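Long-range contacts in CoA binding domain protein (Escherichia coli, PDB 3QA9), which belongs to the CoA-binding domain family and has a compact Rossmann-like fold built on a parallel sheet: residues I22-A27 with D79-P84; V102-N107 with L122-N127. One frame throughout, in Å; residues are numbered along the deposited sequence.

Contact 1: residues I22-A27 with D79-P84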
ATOM      1  N   ILE A  22      -0.886  -2.884   6.908  1.00 19.22           N
ATOM      2  CA  ILE A  22      -0.375  -2.098   5.782  1.00 19.59           C
ATOM      3  C   ILE A  22       0.738  -1.106   6.089  1.00 19.58           C
ATOM      4  O   ILE A  22       0.685  -0.390   7.083  1.00 21.72           O
ATOM      5  CB  ILE A  22      -1.498  -1.240   5.139  1.00 19.32           C
ATOM      6  CG1 ILE A  22      -2.820  -2.009   5.114  1.00 22.07           C
ATOM      7  CG2 ILE A  22      -1.082  -0.811   3.735  1.00 19.07           C
ATOM      8  CD1 ILE A  22      -2.795  -3.259   4.273  1.00 22.18           C
ATOM      9  N   ALA A  23       1.740  -1.063   5.218  1.00 18.70           N
ATOM     10  CA  ALA A  23       2.819  -0.084   5.327  1.00 18.94           C
ATOM     11  C   ALA A  23       2.534   0.842   4.163  1.00 18.57           C
ATOM     12  O   ALA A  23       2.610   0.446   3.012  1.00 18.25           O
ATOM     13  CB  ALA A  23       4.171  -0.733   5.167  1.00 18.03           C
ATOM     14  N   LEU A  24       2.168   2.077   4.466  1.00 18.97           N
ATOM     15  CA  LEU A  24       1.842   3.012   3.412  1.00 17.46           C
ATOM     16  C   LEU A  24       3.011   3.927   3.133  1.00 19.24           C
ATOM     17  O   LEU A  24       3.300   4.850   3.883  1.00 17.26           O
ATOM     18  CB  LEU A  24       0.596   3.795   3.808  1.00 17.78           C
ATOM     19  CG  LEU A  24      -0.085   4.538   2.670  1.00 18.47           C
ATOM     20  CD1 LEU A  24      -1.574   4.426   2.805  1.00 16.73           C
ATOM     21  CD2 LEU A  24       0.370   5.978   2.630  1.00 16.65           C
ATOM     22  N   VAL A  25       3.702   3.634   2.046  1.00 17.28           N
ATOM     23  CA  VAL A  25       4.862   4.399   1.650  1.00 19.05           C
ATOM     24  C   VAL A  25       4.545   5.677   0.903  1.00 18.82           C
ATOM     25  O   VAL A  25       3.847   5.658  -0.088  1.00 16.58           O
ATOM     26  CB  VAL A  25       5.773   3.522   0.808  1.00 19.69           C
ATOM     27  CG1 VAL A  25       6.906   4.343   0.256  1.00 20.50           C
ATOM     28  CG2 VAL A  25       6.278   2.383   1.648  1.00 19.27           C
ATOM     29  N   GLY A  26       5.084   6.792   1.382  1.00 18.91           N
ATOM     30  CA  GLY A  26       4.817   8.068   0.747  1.00 18.05           C
ATOM     31  C   GLY A  26       3.711   8.807   1.469  1.00 18.76           C
ATOM     32  O   GLY A  26       3.110   9.740   0.951  1.00 17.78           O
ATOM     33  N   ALA A  27       3.443   8.353   2.682  1.00 18.19           N
ATOM     34  CA  ALA A  27       2.417   8.951   3.511  1.00 19.21           C
ATOM     35  C   ALA A  27       2.689  10.422   3.644  1.00 20.68           C
ATOM     36  O   ALA A  27       3.832  10.853   3.668  1.00 18.35           O
ATOM     37  CB  ALA A  27       2.417   8.334   4.856  1.00 18.39           C
ATOM     38  N   ASP A  79       1.877  -0.495   0.353  1.00 13.78           N
ATOM     39  CA  ASP A  79       1.111   0.362  -0.542  1.00 14.24           C
ATOM     40  C   ASP A  79       1.974   1.556  -0.926  1.00 15.99           C
ATOM     41  O   ASP A  79       2.334   2.373  -0.089  1.00 17.22           O
ATOM     42  CB  ASP A  79      -0.164   0.801   0.189  1.00 15.09           C
ATOM     43  CG  ASP A  79      -1.179   1.480  -0.715  1.00 17.30           C
ATOM     44  OD1 ASP A  79      -1.206   1.209  -1.929  1.00 17.30           O
ATOM     45  OD2 ASP A  79      -1.978   2.270  -0.176  1.00 17.79           O
ATOM     46  N   LEU A  80       2.286   1.647  -2.212  1.00 14.72           N
ATOM     47  CA  LEU A  80       3.160   2.682  -2.742  1.00 16.32           C
ATOM     48  C   LEU A  80       2.578   3.947  -3.330  1.00 15.97           C
ATOM     49  O   LEU A  80       1.723   3.907  -4.200  1.00 15.72           O
ATOM     50  CB  LEU A  80       4.076   2.069  -3.798  1.00 14.77           C
ATOM     51  CG  LEU A  80       4.872   0.849  -3.351  1.00 16.60           C
ATOM     52  CD1 LEU A  80       5.646   0.319  -4.529  1.00 14.37           C
ATOM     53  CD2 LEU A  80       5.805   1.217  -2.206  1.00 15.84           C
ATOM     54  N   PHE A  81       3.096   5.068  -2.848  1.00 15.83           N
ATOM     55  CA  PHE A  81       2.728   6.396  -3.317  1.00 16.53           C
ATOM     56  C   PHE A  81       4.097   7.026  -3.557  1.00 16.40           C
ATOM     57  O   PHE A  81       4.532   7.888  -2.797  1.00 16.29           O
ATOM     58  CB  PHE A  81       1.981   7.177  -2.229  1.00 16.23           C
ATOM     59  CG  PHE A  81       0.548   6.770  -2.071  1.00 13.60           C
ATOM     60  CD1 PHE A  81      -0.443   7.345  -2.863  1.00 15.87           C
ATOM     61  CD2 PHE A  81       0.180   5.853  -1.097  1.00 13.91           C
ATOM     62  CE1 PHE A  81      -1.781   6.977  -2.714  1.00 12.56           C
ATOM     63  CE2 PHE A  81      -1.160   5.476  -0.939  1.00 15.18           C
ATOM     64  CZ  PHE A  81      -2.140   6.055  -1.734  1.00 13.85           C
ATOM     65  N   VAL A  82       4.784   6.562  -4.602  1.00 18.36           N
ATOM     66  CA  VAL A  82       6.124   7.056  -4.926  1.00 18.75           C
ATOM     67  C   VAL A  82       6.347   7.130  -6.432  1.00 18.60           C
ATOM     68  O   VAL A  82       5.618   6.514  -7.211  1.00 18.61           O
ATOM     69  CB  VAL A  82       7.223   6.128  -4.346  1.00 19.59           C
ATOM     70  CG1 VAL A  82       7.098   6.043  -2.845  1.00 19.51           C
ATOM     71  CG2 VAL A  82       7.106   4.731  -4.962  1.00 19.06           C
ATOM     72  N   ASP A  83       7.358   7.891  -6.840  1.00 18.35           N
ATOM     73  CA  ASP A  83       7.683   8.004  -8.255  1.00 18.28           C
ATOM     74  C   ASP A  83       8.180   6.625  -8.684  1.00 16.43           C
ATOM     75  O   ASP A  83       8.874   5.950  -7.930  1.00 15.95           O
ATOM     76  CB  ASP A  83       8.785   9.048  -8.460  1.00 20.73           C
ATOM     77  CG  ASP A  83       8.293  10.471  -8.243  1.00 21.26           C
ATOM     78  OD1 ASP A  83       9.101  11.317  -7.803  1.00 25.31           O
ATOM     79  OD2 ASP A  83       7.107  10.745  -8.523  1.00 22.14           O
ATOM     80  N   PRO A  84       7.819   6.180  -9.896  1.00 17.42           N
ATOM     81  CA  PRO A  84       8.249   4.866 -10.386  1.00 17.83           C
ATOM     82  C   PRO A  84       9.738   4.534 -10.243  1.00 17.48           C
ATOM     83  O   PRO A  84      10.100   3.416  -9.879  1.00 18.57           O
ATOM     84  CB  PRO A  84       7.808   4.890 -11.843  1.00 17.13           C
ATOM     85  CG  PRO A  84       6.537   5.671 -11.780  1.00 18.67           C
ATOM     86  CD  PRO A  84       6.928   6.830 -10.873  1.00 18.19           C
TER
HETATM   87  O   HOH W   1       3.812  10.311  -1.554  1.00 22.85           O

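Contact 2: residues V102-N107 with L122-N127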
ATOM      1  N   VAL A 102       2.722  -6.129  -2.909  1.00 12.96           N
ATOM      2  CA  VAL A 102       3.209  -4.807  -3.216  1.00 12.91           C
ATOM      3  C   VAL A 102       2.123  -4.189  -4.073  1.00 12.00           C
ATOM      4  O   VAL A 102       1.824  -4.681  -5.150  1.00 11.05           O
ATOM      5  CB  VAL A 102       4.514  -4.825  -3.991  1.00 12.83           C
ATOM      6  CG1 VAL A 102       4.774  -3.454  -4.515  1.00 14.93           C
ATOM      7  CG2 VAL A 102       5.653  -5.256  -3.084  1.00 14.99           C
ATOM      8  N   TRP A 103       1.519  -3.122  -3.567  1.00 11.26           N
ATOM      9  CA  TRP A 103       0.443  -2.441  -4.272  1.00 12.60           C
ATOM     10  C   TRP A 103       0.917  -1.109  -4.851  1.00 12.98           C
ATOM     11  O   TRP A 103       1.259  -0.190  -4.111  1.00 13.28           O
ATOM     12  CB  TRP A 103      -0.734  -2.216  -3.306  1.00 11.71           C
ATOM     13  CG  TRP A 103      -2.020  -1.741  -3.933  1.00 10.30           C
ATOM     14  CD1 TRP A 103      -2.204  -0.608  -4.674  1.00 11.91           C
ATOM     15  CD2 TRP A 103      -3.310  -2.366  -3.835  1.00 12.31           C
ATOM     16  NE1 TRP A 103      -3.521  -0.482  -5.034  1.00  9.59           N
ATOM     17  CE2 TRP A 103      -4.228  -1.541  -4.521  1.00 10.26           C
ATOM     18  CE3 TRP A 103      -3.784  -3.529  -3.207  1.00 11.96           C
ATOM     19  CZ2 TRP A 103      -5.588  -1.855  -4.629  1.00 11.32           C
ATOM     20  CZ3 TRP A 103      -5.142  -3.842  -3.309  1.00 12.21           C
ATOM     21  CH2 TRP A 103      -6.028  -3.000  -4.005  1.00 11.90           C
ATOM     22  N   PHE A 104       0.963  -1.022  -6.175  1.00 12.31           N
ATOM     23  CA  PHE A 104       1.372   0.210  -6.842  1.00 13.21           C
ATOM     24  C   PHE A 104       0.150   1.084  -7.113  1.00 13.12           C
ATOM     25  O   PHE A 104      -0.680   0.753  -7.965  1.00 12.75           O
ATOM     26  CB  PHE A 104       2.045  -0.081  -8.188  1.00 12.31           C
ATOM     27  CG  PHE A 104       3.333  -0.847  -8.084  1.00 12.07           C
ATOM     28  CD1 PHE A 104       3.331  -2.240  -8.002  1.00 12.41           C
ATOM     29  CD2 PHE A 104       4.556  -0.180  -8.127  1.00 12.51           C
ATOM     30  CE1 PHE A 104       4.531  -2.955  -7.965  1.00 13.41           C
ATOM     31  CE2 PHE A 104       5.762  -0.888  -8.089  1.00 13.72           C
ATOM     32  CZ  PHE A 104       5.745  -2.278  -8.012  1.00 13.75           C
ATOM     33  N   GLN A 105       0.031   2.193  -6.393  1.00 13.89           N
ATOM     34  CA  GLN A 105      -1.091   3.102  -6.608  1.00 14.86           C
ATOM     35  C   GLN A 105      -0.949   3.716  -8.003  1.00 16.12           C
ATOM     36  O   GLN A 105       0.048   3.492  -8.692  1.00 17.16           O
ATOM     37  CB  GLN A 105      -1.091   4.207  -5.539  1.00 14.29           C
ATOM     38  CG  GLN A 105      -1.365   3.695  -4.128  1.00 13.32           C
ATOM     39  CD  GLN A 105      -2.843   3.490  -3.843  1.00 15.98           C
ATOM     40  OE1 GLN A 105      -3.233   2.541  -3.157  1.00 15.36           O
ATOM     41  NE2 GLN A 105      -3.674   4.393  -4.353  1.00 15.42           N
ATOM     42  N   TYR A 106      -1.938   4.489  -8.428  1.00 15.92           N
ATOM     43  CA  TYR A 106      -1.866   5.103  -9.750  1.00 16.69           C
ATOM     44  C   TYR A 106      -0.592   5.859 -10.005  1.00 16.44           C
ATOM     45  O   TYR A 106      -0.132   6.606  -9.163  1.00 15.52           O
ATOM     46  CB  TYR A 106      -3.002   6.081  -9.963  1.00 17.37           C
ATOM     47  CG  TYR A 106      -4.353   5.497  -9.807  1.00 19.09           C
ATOM     48  CD1 TYR A 106      -5.216   6.004  -8.856  1.00 22.01           C
ATOM     49  CD2 TYR A 106      -4.779   4.458 -10.618  1.00 21.01           C
ATOM     50  CE1 TYR A 106      -6.482   5.530  -8.730  1.00 24.95           C
ATOM     51  CE2 TYR A 106      -6.063   3.955 -10.507  1.00 24.66           C
ATOM     52  CZ  TYR A 106      -6.905   4.498  -9.543  1.00 24.82           C
ATOM     53  OH  TYR A 106      -8.190   4.064  -9.399  1.00 28.90           O
ATOM     54  N   ASN A 107      -0.052   5.665 -11.197  1.00 16.53           N
ATOM     55  CA  ASN A 107       1.158   6.328 -11.648  1.00 19.17           C
ATOM     56  C   ASN A 107       2.427   6.011 -10.886  1.00 17.96           C
ATOM     57  O   ASN A 107       3.382   6.771 -10.961  1.00 18.95           O
ATOM     58  CB  ASN A 107       0.951   7.837 -11.637  1.00 19.30           C
ATOM     59  CG  ASN A 107      -0.308   8.241 -12.334  1.00 22.01           C
ATOM     60  OD1 ASN A 107      -1.183   8.855 -11.737  1.00 26.23           O
ATOM     61  ND2 ASN A 107      -0.425   7.882 -13.597  1.00 21.16           N
ATOM     62  N   LEU A 122       6.120 -12.381  -4.011  1.00 16.03           N
ATOM     63  CA  LEU A 122       5.051 -11.457  -3.659  1.00 14.52           C
ATOM     64  C   LEU A 122       4.056 -11.226  -4.784  1.00 15.41           C
ATOM     65  O   LEU A 122       4.379 -11.362  -5.963  1.00 16.32           O
ATOM     66  CB  LEU A 122       5.618 -10.107  -3.212  1.00 14.36           C
ATOM     67  CG  LEU A 122       6.357 -10.086  -1.873  1.00 16.20           C
ATOM     68  CD1 LEU A 122       7.747 -10.701  -2.052  1.00 14.93           C
ATOM     69  CD2 LEU A 122       6.460  -8.654  -1.359  1.00 16.31           C
ATOM     70  N   ILE A 123       2.834 -10.880  -4.395  1.00 14.90           N
ATOM     71  CA  ILE A 123       1.779 -10.578  -5.341  1.00 14.63           C
ATOM     72  C   ILE A 123       1.940  -9.098  -5.637  1.00 14.98           C
ATOM     73  O   ILE A 123       2.349  -8.317  -4.787  1.00 14.13           O
ATOM     74  CB  ILE A 123       0.393 -10.869  -4.749  1.00 13.44           C
ATOM     75  CG1 ILE A 123       0.232 -12.385  -4.561  1.00 14.07           C
ATOM     76  CG2 ILE A 123      -0.698 -10.335  -5.669  1.00 16.89           C
ATOM     77  CD1 ILE A 123      -1.084 -12.770  -3.909  1.00 16.48           C
ATOM     78  N   ILE A 124       1.614  -8.742  -6.868  1.00 15.36           N
ATOM     79  CA  ILE A 124       1.737  -7.395  -7.403  1.00 17.23           C
ATOM     80  C   ILE A 124       0.346  -6.863  -7.764  1.00 14.83           C
ATOM     81  O   ILE A 124      -0.404  -7.549  -8.434  1.00 15.99           O
ATOM     82  CB  ILE A 124       2.625  -7.460  -8.717  1.00 19.17           C
ATOM     83  CG1 ILE A 124       4.113  -7.615  -8.399  1.00 22.52           C
ATOM     84  CG2 ILE A 124       2.420  -6.288  -9.563  1.00 21.63           C
ATOM     85  CD1 ILE A 124       4.517  -7.225  -7.054  1.00 23.61           C
ATOM     86  N   VAL A 125      -0.010  -5.667  -7.304  1.00 12.72           N
ATOM     87  CA  VAL A 125      -1.283  -5.044  -7.682  1.00 12.68           C
ATOM     88  C   VAL A 125      -0.797  -3.759  -8.342  1.00 13.13           C
ATOM     89  O   VAL A 125       0.062  -3.079  -7.789  1.00 12.08           O
ATOM     90  CB  VAL A 125      -2.178  -4.704  -6.463  1.00 13.08           C
ATOM     91  CG1 VAL A 125      -3.470  -4.042  -6.945  1.00 11.65           C
ATOM     92  CG2 VAL A 125      -2.513  -5.975  -5.694  1.00 12.45           C
ATOM     93  N   ALA A 126      -1.304  -3.429  -9.524  1.00 13.34           N
ATOM     94  CA  ALA A 126      -0.813  -2.230 -10.191  1.00 15.13           C
ATOM     95  C   ALA A 126      -1.880  -1.385 -10.860  1.00 14.48           C
ATOM     96  O   ALA A 126      -2.827  -1.892 -11.473  1.00 15.48           O
ATOM     97  CB  ALA A 126       0.266  -2.611 -11.204  1.00 15.11           C
ATOM     98  N   ASN A 127      -1.688  -0.079 -10.733  1.00 17.68           N
ATOM     99  CA  ASN A 127      -2.587   0.923 -11.270  1.00 16.61           C
ATOM    100  C   ASN A 127      -4.007   0.762 -10.720  1.00 17.23           C
ATOM    101  O   ASN A 127      -4.991   0.791 -11.454  1.00 16.16           O
ATOM    102  CB  ASN A 127      -2.596   0.899 -12.797  1.00 20.30           C
ATOM    103  CG  ASN A 127      -2.913   2.264 -13.385  1.00 22.42           C
ATOM    104  OD1 ASN A 127      -3.670   2.378 -14.333  1.00 25.86           O
ATOM    105  ND2 ASN A 127      -2.321   3.304 -12.817  1.00 23.49           N
TER
HETATM  106  O   HOH W   2       0.450   2.157 -11.090  1.00 23.15           O

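Contact 1: residues I22-A27 with D79-P84
Strand 21-25 pairs in parallel with 77-80, the central strand of the Rossmann-like sheet, and the contact lies where both segments run out of the sheet. Ala23 O accepts the N-H of Asp79 at 2.9 Å, and Asp79 O in turn takes the N-H of Val25 at 2.8 Å. Val25 O then receives Phe81 N less straight, with 134° at the hydrogen, and the same oxygen lies in plane at the edge of the Phe81 ring. In a Rossmann-like fold the loop after the first strand is commonly glycine-containing; here a type II turn from Leu24 to Ala27 has Gly26 at its third position, phi 98°. Gly26 CA makes a CA-H...O contact with Phe81 O, 3.6 Å away. One water donates to both Gly26 O and Phe81 O, tying the diverging ends together. Leu24, with CG anti to the backbone N (chi1 -164°), lays CD2 3.7 Å from Phe81 CD2 and runs CD1 alongside Asp79 OD2. On the opposite face Leu80 CD2 rests against Val25 CB, and just past the strand end Val82 CG1 meets Val25 CG1 at 3.5 Å; Phe90 of helix 87-97 touches all three.

Contact 2: residues V102-N107 with L122-N127
Phe104 N gives the shortest and straightest bond between the two strands, 2.8 Å to Val125 O with 171° at the hydrogen. Val102 bonds at both ends, its N to Ile123 O at 2.9 Å and its O to Val125 N at 3.0 Å. The pairing fades past the strand ends: Asn127 N reaches Phe104 O only weakly, and a water that donates to Gln105 O also accepts weakly from Asn127 N. Beside them the Asn127 amide stands nearly perpendicular to the Tyr106 ring, planes 84° apart, with ND2 3.5 Å from Tyr106 CD2. Val125 sets CG1 over the centre of the six-membered ring of Trp103, a CH-pi contact 3.5 Å from the centroid; chi1 of 179° carries that methyl onto the indole, whose NE1 bonds to Arg128 O. Leu16, Ile12 and Ile15 of helix 9-18 pack on this side. On the other face Val102 CB meets Ile124 CD1 and Phe104 CB faces Ala126 CB, with helix 111-119 against Phe104 and Ile124; from just before the strand Leu122 CD2 reaches Val102 CG2 at 3.9 Å. Running in order and pairing in parallel, strand 101-104, helix 111-119 and strand 123-126 make a beta-alpha-beta unit, the repeating element of Rossmann-like sheets.

Overall arrangement
Both contacts pair parallel strands of one sheet, in the order 48-52, 21-25, 77-80, 101-104, 123-126, and both are largely buried. Contact 1 joins two inner strands, its segments separated by 51 residues; contact 2 joins 101-104 to the outermost strand of the sheet, 123-126, through a single helix. Their centres lie about 10 Å apart, and strands 77-80 and 101-104 link them directly: Leu80 N probably bonds to Trp103 O, and Leu80 O to Gln105 N. Contact 1 puts a carboxylate and a glycine turn among its apolar side chains, whereas contact 2 is more uniformly apolar along its strands. Both open up past their C-terminal strand ends, contact 2 more so, in a polar patch at Tyr106 and Asn127.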